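Histone-lysine N-methyltransferase SETMAR (Homo sapiens, PDB 3BO5) methylates histone H3 with S-adenosyl-L-methionine through its SET domain and acts in DNA double-strand break repair. Local coordinates at residues Leu209-Glu214 with Phe284-Ser289; Thr133-Trp138 with Pro273-Ala278. The protein carries 2 engineered substitutions. All coordinates share one frame; numbering follows the deposited sequence.

How the contacts relate
Both contacts join the SET domain to the Post-SET region around the bound S-adenosyl-L-homocysteine. Their centres lie about 10 Å apart. Contact 1 brings Leu285 against one face of the adenine, and contact 2 brings Lys136 against the opposite face. The polar edge of the base is shared between His211 of contact 1 and Tyr275 of contact 2. One zinc ion also belongs to both: Cys213 comes from contact 1, Cys274 and Cys276 from contact 2, and Cys281 completes the site. The two contacts touch directly. Asn210 ND2 is 3.1 Å from Trp138 O, a probable hydrogen bond, and His211 CD2 packs 3.6 Å from Cys274 SG.

Contact 1. Residues Leu209-Glu214 with Phe284-Ser289; sequences LNHSCE and FLPFDS. With ZN (zinc ion), chain E; SAH (S-adenosyl-L-homocysteine), chain F.
Leu285 runs alongside His211 in the opposing direction, with its CD1 3.6 Å from His211 CD2. Leu285 also covers the adenine of S-adenosyl-L-homocysteine: its CD1 lies 3.2 Å from C6 of the ligand, a tight fit, while CD2 meets the C4 and N3 side of the base. Pro286 follows, at the centre of an inverse gamma turn closed by the bond from Phe287 N to Leu285 O. Its CD lies over one face of the His211 ring, 3.5 Å from the centroid, in a CH-pi contact. The ring is fixed further by ND1, which is hydrogen-bonded to Tyr249 N, and by NE2, which donates to Cys213 SG, a zinc ligand. CG of His211 is anti to the backbone N (chi1 168°), which turns the ring toward Pro286. The backbone of His211 reads the adenine: its N donates to N7 at 3.0 Å, and its O accepts from N6 at 2.9 Å. His211 belongs to the Asn-His-Ser-Cys sequence (Asn210 to Cys213) characteristic of SET domains. Phe287 CZ comes 3.7 Å from O3' of the ribose. Beyond it, strand 288-289 runs parallel to strand 260-266, while strand 210-211 edges another sheet beside strand 244-247.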
loop_
_atom_site.group_PDB
_atom_site.type_symbol
_atom_site.label_atom_id
_atom_site.label_comp_id
_atom_site.label_asym_id
_atom_site.label_seq_id
_atom_site.Cartn_x
_atom_site.Cartn_y
_atom_site.Cartn_z
ATOM N N LEU A 209 8.572 3.046 0.297
ATOM C CA LEU A 209 8.769 2.186 -0.865
ATOM C C LEU A 209 9.198 2.951 -2.080
ATOM O O LEU A 209 8.453 3.852 -2.548
ATOM C CB LEU A 209 7.491 1.498 -1.207
ATOM C CG LEU A 209 7.073 0.480 -0.122
ATOM C CD1 LEU A 209 5.573 0.123 -0.306
ATOM C CD2 LEU A 209 8.008 -0.764 -0.066
ATOM N N ASN A 210 10.372 2.585 -2.593
ATOM C CA ASN A 210 10.795 3.192 -3.859
ATOM C C ASN A 210 10.129 2.561 -5.074
ATOM O O ASN A 210 9.510 1.479 -5.007
ATOM C CB ASN A 210 12.339 3.173 -3.924
ATOM C CG ASN A 210 12.929 4.166 -2.981
ATOM O OD1 ASN A 210 12.452 5.291 -2.878
ATOM N ND2 ASN A 210 14.016 3.774 -2.300
ATOM N N HIS A 211 10.210 3.272 -6.215
ATOM C CA HIS A 211 9.683 2.731 -7.436
ATOM C C HIS A 211 10.690 1.782 -8.080
ATOM O O HIS A 211 11.870 1.959 -8.043
ATOM C CB HIS A 211 9.620 3.922 -8.441
ATOM C CG HIS A 211 9.364 3.489 -9.829
ATOM N ND1 HIS A 211 8.127 3.037 -10.247
ATOM C CD2 HIS A 211 10.191 3.407 -10.906
ATOM C CE1 HIS A 211 8.209 2.683 -11.530
ATOM N NE2 HIS A 211 9.467 2.870 -11.936
ATOM N N SER A 212 10.163 0.787 -8.745
ATOM C CA SER A 212 10.971 0.031 -9.644
ATOM C C SER A 212 10.207 -0.230 -10.910
ATOM O O SER A 212 9.017 -0.456 -10.832
ATOM C CB SER A 212 11.331 -1.297 -9.003
ATOM O OG SER A 212 12.047 -2.079 -10.012
ATOM N N CYS A 213 10.916 -0.256 -12.063
ATOM C CA CYS A 213 10.309 -0.622 -13.323
ATOM C C CYS A 213 9.999 -2.119 -13.382
ATOM O O CYS A 213 9.263 -2.564 -14.256
ATOM C CB CYS A 213 11.335 -0.206 -14.417
ATOM S SG CYS A 213 11.397 1.597 -14.523
ATOM N N GLU A 214 10.651 -2.868 -12.486
ATOM C CA GLU A 214 10.417 -4.308 -12.363
ATOM C C GLU A 214 10.305 -4.562 -10.884
ATOM O O GLU A 214 11.183 -5.135 -10.260
ATOM C CB GLU A 214 11.574 -5.121 -12.943
ATOM C CG GLU A 214 11.633 -5.105 -14.428
ATOM C CD GLU A 214 12.835 -5.891 -14.974
ATOM O OE1 GLU A 214 13.434 -6.725 -14.221
ATOM O OE2 GLU A 214 13.162 -5.641 -16.162
ATOM N N PHE A 284 12.986 6.828 -16.422
ATOM C CA PHE A 284 12.263 7.901 -15.747
ATOM C C PHE A 284 11.270 7.369 -14.736
ATOM O O PHE A 284 10.635 6.311 -14.923
ATOM C CB PHE A 284 11.715 9.033 -16.650
ATOM C CG PHE A 284 10.135 9.204 -16.643
ATOM C CD1 PHE A 284 9.299 8.255 -17.165
ATOM C CD2 PHE A 284 9.553 10.375 -16.167
ATOM C CE1 PHE A 284 7.902 8.419 -17.176
ATOM C CE2 PHE A 284 8.158 10.556 -16.152
ATOM C CZ PHE A 284 7.336 9.592 -16.674
ATOM N N LEU A 285 11.137 8.141 -13.667
ATOM C CA LEU A 285 10.214 7.816 -12.636
ATOM C C LEU A 285 8.834 8.223 -13.124
ATOM O O LEU A 285 8.599 9.426 -13.408
ATOM C CB LEU A 285 10.677 8.570 -11.360
ATOM C CG LEU A 285 10.817 8.001 -10.005
ATOM C CD1 LEU A 285 11.565 6.669 -10.132
ATOM C CD2 LEU A 285 11.526 9.057 -9.201
ATOM N N PRO A 286 7.922 7.267 -13.261
ATOM C CA PRO A 286 6.646 7.530 -13.949
ATOM C C PRO A 286 5.548 8.166 -13.078
ATOM O O PRO A 286 4.464 7.578 -12.941
ATOM C CB PRO A 286 6.243 6.172 -14.459
ATOM C CG PRO A 286 6.735 5.208 -13.274
ATOM C CD PRO A 286 8.049 5.843 -12.849
ATOM N N PHE A 287 5.835 9.353 -12.563
ATOM C CA PHE A 287 4.763 10.149 -11.905
ATOM C C PHE A 287 3.798 10.707 -12.932
ATOM O O PHE A 287 4.185 10.955 -14.087
ATOM C CB PHE A 287 5.392 11.315 -11.149
ATOM C CG PHE A 287 6.172 10.930 -9.958
ATOM C CD1 PHE A 287 5.541 10.509 -8.772
ATOM C CD2 PHE A 287 7.569 11.059 -9.963
ATOM C CE1 PHE A 287 6.303 10.176 -7.627
ATOM C CE2 PHE A 287 8.317 10.743 -8.862
ATOM C CZ PHE A 287 7.704 10.304 -7.656
ATOM N N ASP A 288 2.546 10.898 -12.498
ATOM C CA ASP A 288 1.619 11.750 -13.208
ATOM C C ASP A 288 1.838 13.166 -12.693
ATOM O O ASP A 288 1.606 13.460 -11.514
ATOM C CB ASP A 288 0.194 11.293 -12.981
ATOM C CG ASP A 288 -0.830 12.204 -13.687
ATOM O OD1 ASP A 288 -0.424 12.847 -14.678
ATOM O OD2 ASP A 288 -2.013 12.266 -13.261
ATOM N N SER A 289 2.289 14.045 -13.584
ATOM C CA SER A 289 2.713 15.400 -13.235
ATOM C C SER A 289 1.602 16.415 -13.376
ATOM O O SER A 289 0.813 16.341 -14.323
ATOM C CB SER A 289 3.865 15.808 -14.140
ATOM O OG SER A 289 4.901 14.850 -14.001
HETATM ZN ZN ZN E . 13.562 2.107 -13.526
HETATM N N SAH F . 13.140 7.702 -1.224
HETATM C CA SAH F . 11.966 8.248 -0.470
HETATM C CB SAH F . 10.864 7.184 -0.250
HETATM C CG SAH F . 10.032 7.044 -1.537
HETATM S SD SAH F . 9.044 8.532 -1.867
HETATM C C SAH F . 12.476 8.836 0.866
HETATM O O SAH F . 13.679 8.962 1.076
HETATM O OXT SAH F . 11.602 9.168 1.731
HETATM C "C5'" SAH F . 9.456 8.804 -3.602
HETATM C "C4'" SAH F . 10.809 9.470 -3.839
HETATM O "O4'" SAH F . 11.882 8.537 -3.680
HETATM C "C3'" SAH F . 10.981 9.980 -5.240
HETATM O "O3'" SAH F . 10.399 11.305 -5.382
HETATM C "C2'" SAH F . 12.469 9.993 -5.439
HETATM O "O2'" SAH F . 13.108 11.028 -4.669
HETATM C "C1'" SAH F . 12.850 8.706 -4.733
HETATM N N9 SAH F . 12.720 7.515 -5.596
HETATM C C8 SAH F . 11.849 6.439 -5.449
HETATM N N7 SAH F . 12.121 5.545 -6.380
HETATM C C5 SAH F . 13.167 5.975 -7.114
HETATM C C6 SAH F . 13.806 5.409 -8.238
HETATM N N6 SAH F . 13.553 4.211 -8.770
HETATM N N1 SAH F . 14.824 6.189 -8.779
HETATM C C2 SAH F . 15.162 7.400 -8.261
HETATM N N3 SAH F . 14.583 7.981 -7.151
HETATM C C4 SAH F . 13.544 7.245 -6.666
#

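Contact 2. Residues Thr133-Trp138 with Pro273-Ala278. With ZN (zinc ion), chain E; SAH (S-adenosyl-L-homocysteine), chain F.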
loop_
_atom_site.group_PDB
_atom_site.type_symbol
_atom_site.label_atom_id
_atom_site.label_comp_id
_atom_site.label_asym_id
_atom_site.label_seq_id
_atom_site.Cartn_x
_atom_site.Cartn_y
_atom_site.Cartn_z
ATOM N N THR A 133 19.433 4.078 0.735
ATOM C CA THR A 133 19.828 3.559 -0.573
ATOM C C THR A 133 20.986 4.375 -1.163
ATOM O O THR A 133 21.238 5.479 -0.692
ATOM C CB THR A 133 18.699 3.530 -1.638
ATOM O OG1 THR A 133 18.392 4.873 -2.031
ATOM C CG2 THR A 133 17.420 2.894 -1.105
ATOM N N HIS A 134 21.565 3.859 -2.275
ATOM C CA HIS A 134 22.715 4.538 -2.878
ATOM C C HIS A 134 22.294 5.897 -3.498
ATOM O O HIS A 134 22.936 6.913 -3.268
ATOM C CB HIS A 134 23.399 3.585 -3.882
ATOM C CG HIS A 134 24.631 4.152 -4.509
ATOM N ND1 HIS A 134 25.656 4.673 -3.749
ATOM C CD2 HIS A 134 25.003 4.298 -5.813
ATOM C CE1 HIS A 134 26.613 5.112 -4.558
ATOM N NE2 HIS A 134 26.224 4.921 -5.807
ATOM N N LYS A 135 21.196 5.890 -4.233
ATOM C CA LYS A 135 20.795 7.081 -5.021
ATOM C C LYS A 135 19.337 7.498 -4.952
ATOM O O LYS A 135 18.938 8.427 -5.643
ATOM C CB LYS A 135 21.096 6.776 -6.480
ATOM C CG LYS A 135 22.582 6.761 -6.753
ATOM C CD LYS A 135 22.867 6.466 -8.162
ATOM C CE LYS A 135 22.524 7.712 -8.953
ATOM N NZ LYS A 135 22.895 7.578 -10.303
ATOM N N LYS A 136 18.515 6.770 -4.189
ATOM C CA LYS A 136 17.058 6.953 -4.187
ATOM C C LYS A 136 16.562 7.475 -2.838
ATOM O O LYS A 136 15.346 7.524 -2.600
ATOM C CB LYS A 136 16.392 5.601 -4.530
ATOM C CG LYS A 136 16.833 5.020 -5.893
ATOM C CD LYS A 136 16.217 3.627 -6.125
ATOM C CE LYS A 136 16.511 2.657 -5.012
ATOM N NZ LYS A 136 16.234 1.248 -5.564
ATOM N N GLY A 137 17.474 7.941 -1.953
ATOM C CA GLY A 137 17.072 8.366 -0.611
ATOM C C GLY A 137 16.793 7.172 0.225
ATOM O O GLY A 137 17.459 6.149 0.073
ATOM N N TRP A 138 15.836 7.292 1.136
ATOM C CA TRP A 138 15.557 6.150 2.007
ATOM C C TRP A 138 14.700 5.158 1.240
ATOM O O TRP A 138 13.982 5.529 0.280
ATOM C CB TRP A 138 14.775 6.602 3.243
ATOM C CG TRP A 138 15.641 7.417 4.118
ATOM C CD1 TRP A 138 15.876 8.769 4.034
ATOM C CD2 TRP A 138 16.520 6.912 5.112
ATOM N NE1 TRP A 138 16.807 9.141 5.019
ATOM C CE2 TRP A 138 17.221 8.016 5.660
ATOM C CE3 TRP A 138 16.757 5.638 5.614
ATOM C CZ2 TRP A 138 18.129 7.877 6.723
ATOM C CZ3 TRP A 138 17.637 5.504 6.717
ATOM C CH2 TRP A 138 18.345 6.617 7.200
ATOM N N PRO A 273 14.726 11.153 -13.080
ATOM C CA PRO A 273 15.406 9.910 -13.516
ATOM C C PRO A 273 15.093 8.797 -12.558
ATOM O O PRO A 273 14.934 9.052 -11.368
ATOM C CB PRO A 273 16.878 10.208 -13.369
ATOM C CG PRO A 273 16.958 11.648 -13.090
ATOM C CD PRO A 273 15.679 12.169 -12.598
ATOM N N CYS A 274 15.036 7.596 -13.119
ATOM C CA CYS A 274 14.819 6.377 -12.341
ATOM C C CYS A 274 16.180 5.695 -12.226
ATOM O O CYS A 274 16.880 5.480 -13.224
ATOM C CB CYS A 274 13.820 5.426 -13.072
ATOM S SG CYS A 274 13.550 3.984 -12.050
ATOM N N TYR A 275 16.467 5.209 -11.018
ATOM C CA TYR A 275 17.705 4.479 -10.715
ATOM C C TYR A 275 17.351 3.059 -10.211
ATOM O O TYR A 275 18.102 2.480 -9.380
ATOM C CB TYR A 275 18.565 5.212 -9.664
ATOM C CG TYR A 275 18.833 6.646 -10.003
ATOM C CD1 TYR A 275 19.373 6.951 -11.272
ATOM C CD2 TYR A 275 18.609 7.652 -9.093
ATOM C CE1 TYR A 275 19.674 8.280 -11.611
ATOM C CE2 TYR A 275 18.883 9.007 -9.425
ATOM C CZ TYR A 275 19.424 9.274 -10.693
ATOM O OH TYR A 275 19.758 10.581 -11.062
ATOM N N CYS A 276 16.231 2.514 -10.671
ATOM C CA CYS A 276 15.775 1.259 -10.105
ATOM C C CYS A 276 16.712 0.140 -10.472
ATOM O O CYS A 276 16.723 -0.837 -9.737
ATOM C CB CYS A 276 14.331 0.946 -10.535
ATOM S SG CYS A 276 14.141 0.306 -12.224
ATOM N N GLY A 277 17.484 0.250 -11.567
ATOM C CA GLY A 277 18.472 -0.854 -11.917
ATOM C C GLY A 277 17.914 -2.021 -12.666
ATOM O O GLY A 277 18.640 -2.977 -13.025
ATOM N N ALA A 278 16.618 -2.003 -12.930
ATOM C CA ALA A 278 16.002 -3.088 -13.691
ATOM C C ALA A 278 16.454 -3.089 -15.157
ATOM O O ALA A 278 16.654 -2.015 -15.775
ATOM C CB ALA A 278 14.459 -2.999 -13.581
HETATM ZN ZN ZN E . 13.562 2.107 -13.526
HETATM N N SAH F . 13.140 7.702 -1.224
HETATM C CA SAH F . 11.966 8.248 -0.470
HETATM C CB SAH F . 10.864 7.184 -0.250
HETATM C CG SAH F . 10.032 7.044 -1.537
HETATM S SD SAH F . 9.044 8.532 -1.867
HETATM C C SAH F . 12.476 8.836 0.866
HETATM O O SAH F . 13.679 8.962 1.076
HETATM O OXT SAH F . 11.602 9.168 1.731
HETATM C "C5'" SAH F . 9.456 8.804 -3.602
HETATM C "C4'" SAH F . 10.809 9.470 -3.839
HETATM O "O4'" SAH F . 11.882 8.537 -3.680
HETATM C "C3'" SAH F . 10.981 9.980 -5.240
HETATM O "O3'" SAH F . 10.399 11.305 -5.382
HETATM C "C2'" SAH F . 12.469 9.993 -5.439
HETATM O "O2'" SAH F . 13.108 11.028 -4.669
HETATM C "C1'" SAH F . 12.850 8.706 -4.733
HETATM N N9 SAH F . 12.720 7.515 -5.596
HETATM C C8 SAH F . 11.849 6.439 -5.449
HETATM N N7 SAH F . 12.121 5.545 -6.380
HETATM C C5 SAH F . 13.167 5.975 -7.114
HETATM C C6 SAH F . 13.806 5.409 -8.238
HETATM N N6 SAH F . 13.553 4.211 -8.770
HETATM N N1 SAH F . 14.824 6.189 -8.779
HETATM C C2 SAH F . 15.162 7.400 -8.261
HETATM N N3 SAH F . 14.583 7.981 -7.151
HETATM C C4 SAH F . 13.544 7.245 -6.666
HETATM O O HOH W 1 22.770 10.189 -11.372
HETATM O O HOH W 2 18.402 0.960 -7.244
#
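Lys135 starts with CG anti to its own carbonyl carbon (chi1 -71°) and bends at chi3 (74°), which carries its end over the ring of Tyr275. The lysine chain runs roughly perpendicular to the tyrosine side chain. Lys135 CE lies over the middle of the Tyr275 face, 3.7 Å from the centroid, a CH-pi contact. NZ sits over the same face, 3.8 Å from the centroid, as a cation-pi partner. One water joins Lys135 NZ to Tyr275 OH beside this exposed pair. Lys136 also bends at chi3 (-55°), and its CB, CG and CD lie over one face of the adenine, with CG 3.7 Å from N1 of the ligand. Its NZ makes a salt bridge with Glu244, and a second water links NZ to Tyr275 O. Here the Post-SET zinc site closes the cofactor pocket of the SET fold: Cys274 SG binds zinc at 2.4 Å and Cys276 SG at 2.3 Å. Between these two cysteines, Tyr275 N donates to N1 of the adenine at 2.9 Å. At the other end of the ligand, Trp138 N donates to the carboxylate O at 2.7 Å. The loop leading there is held by an ST motif, Thr133 OG1 accepting from Lys136 N; the same hydroxyl also donates to Gly137 O at 2.6 Å.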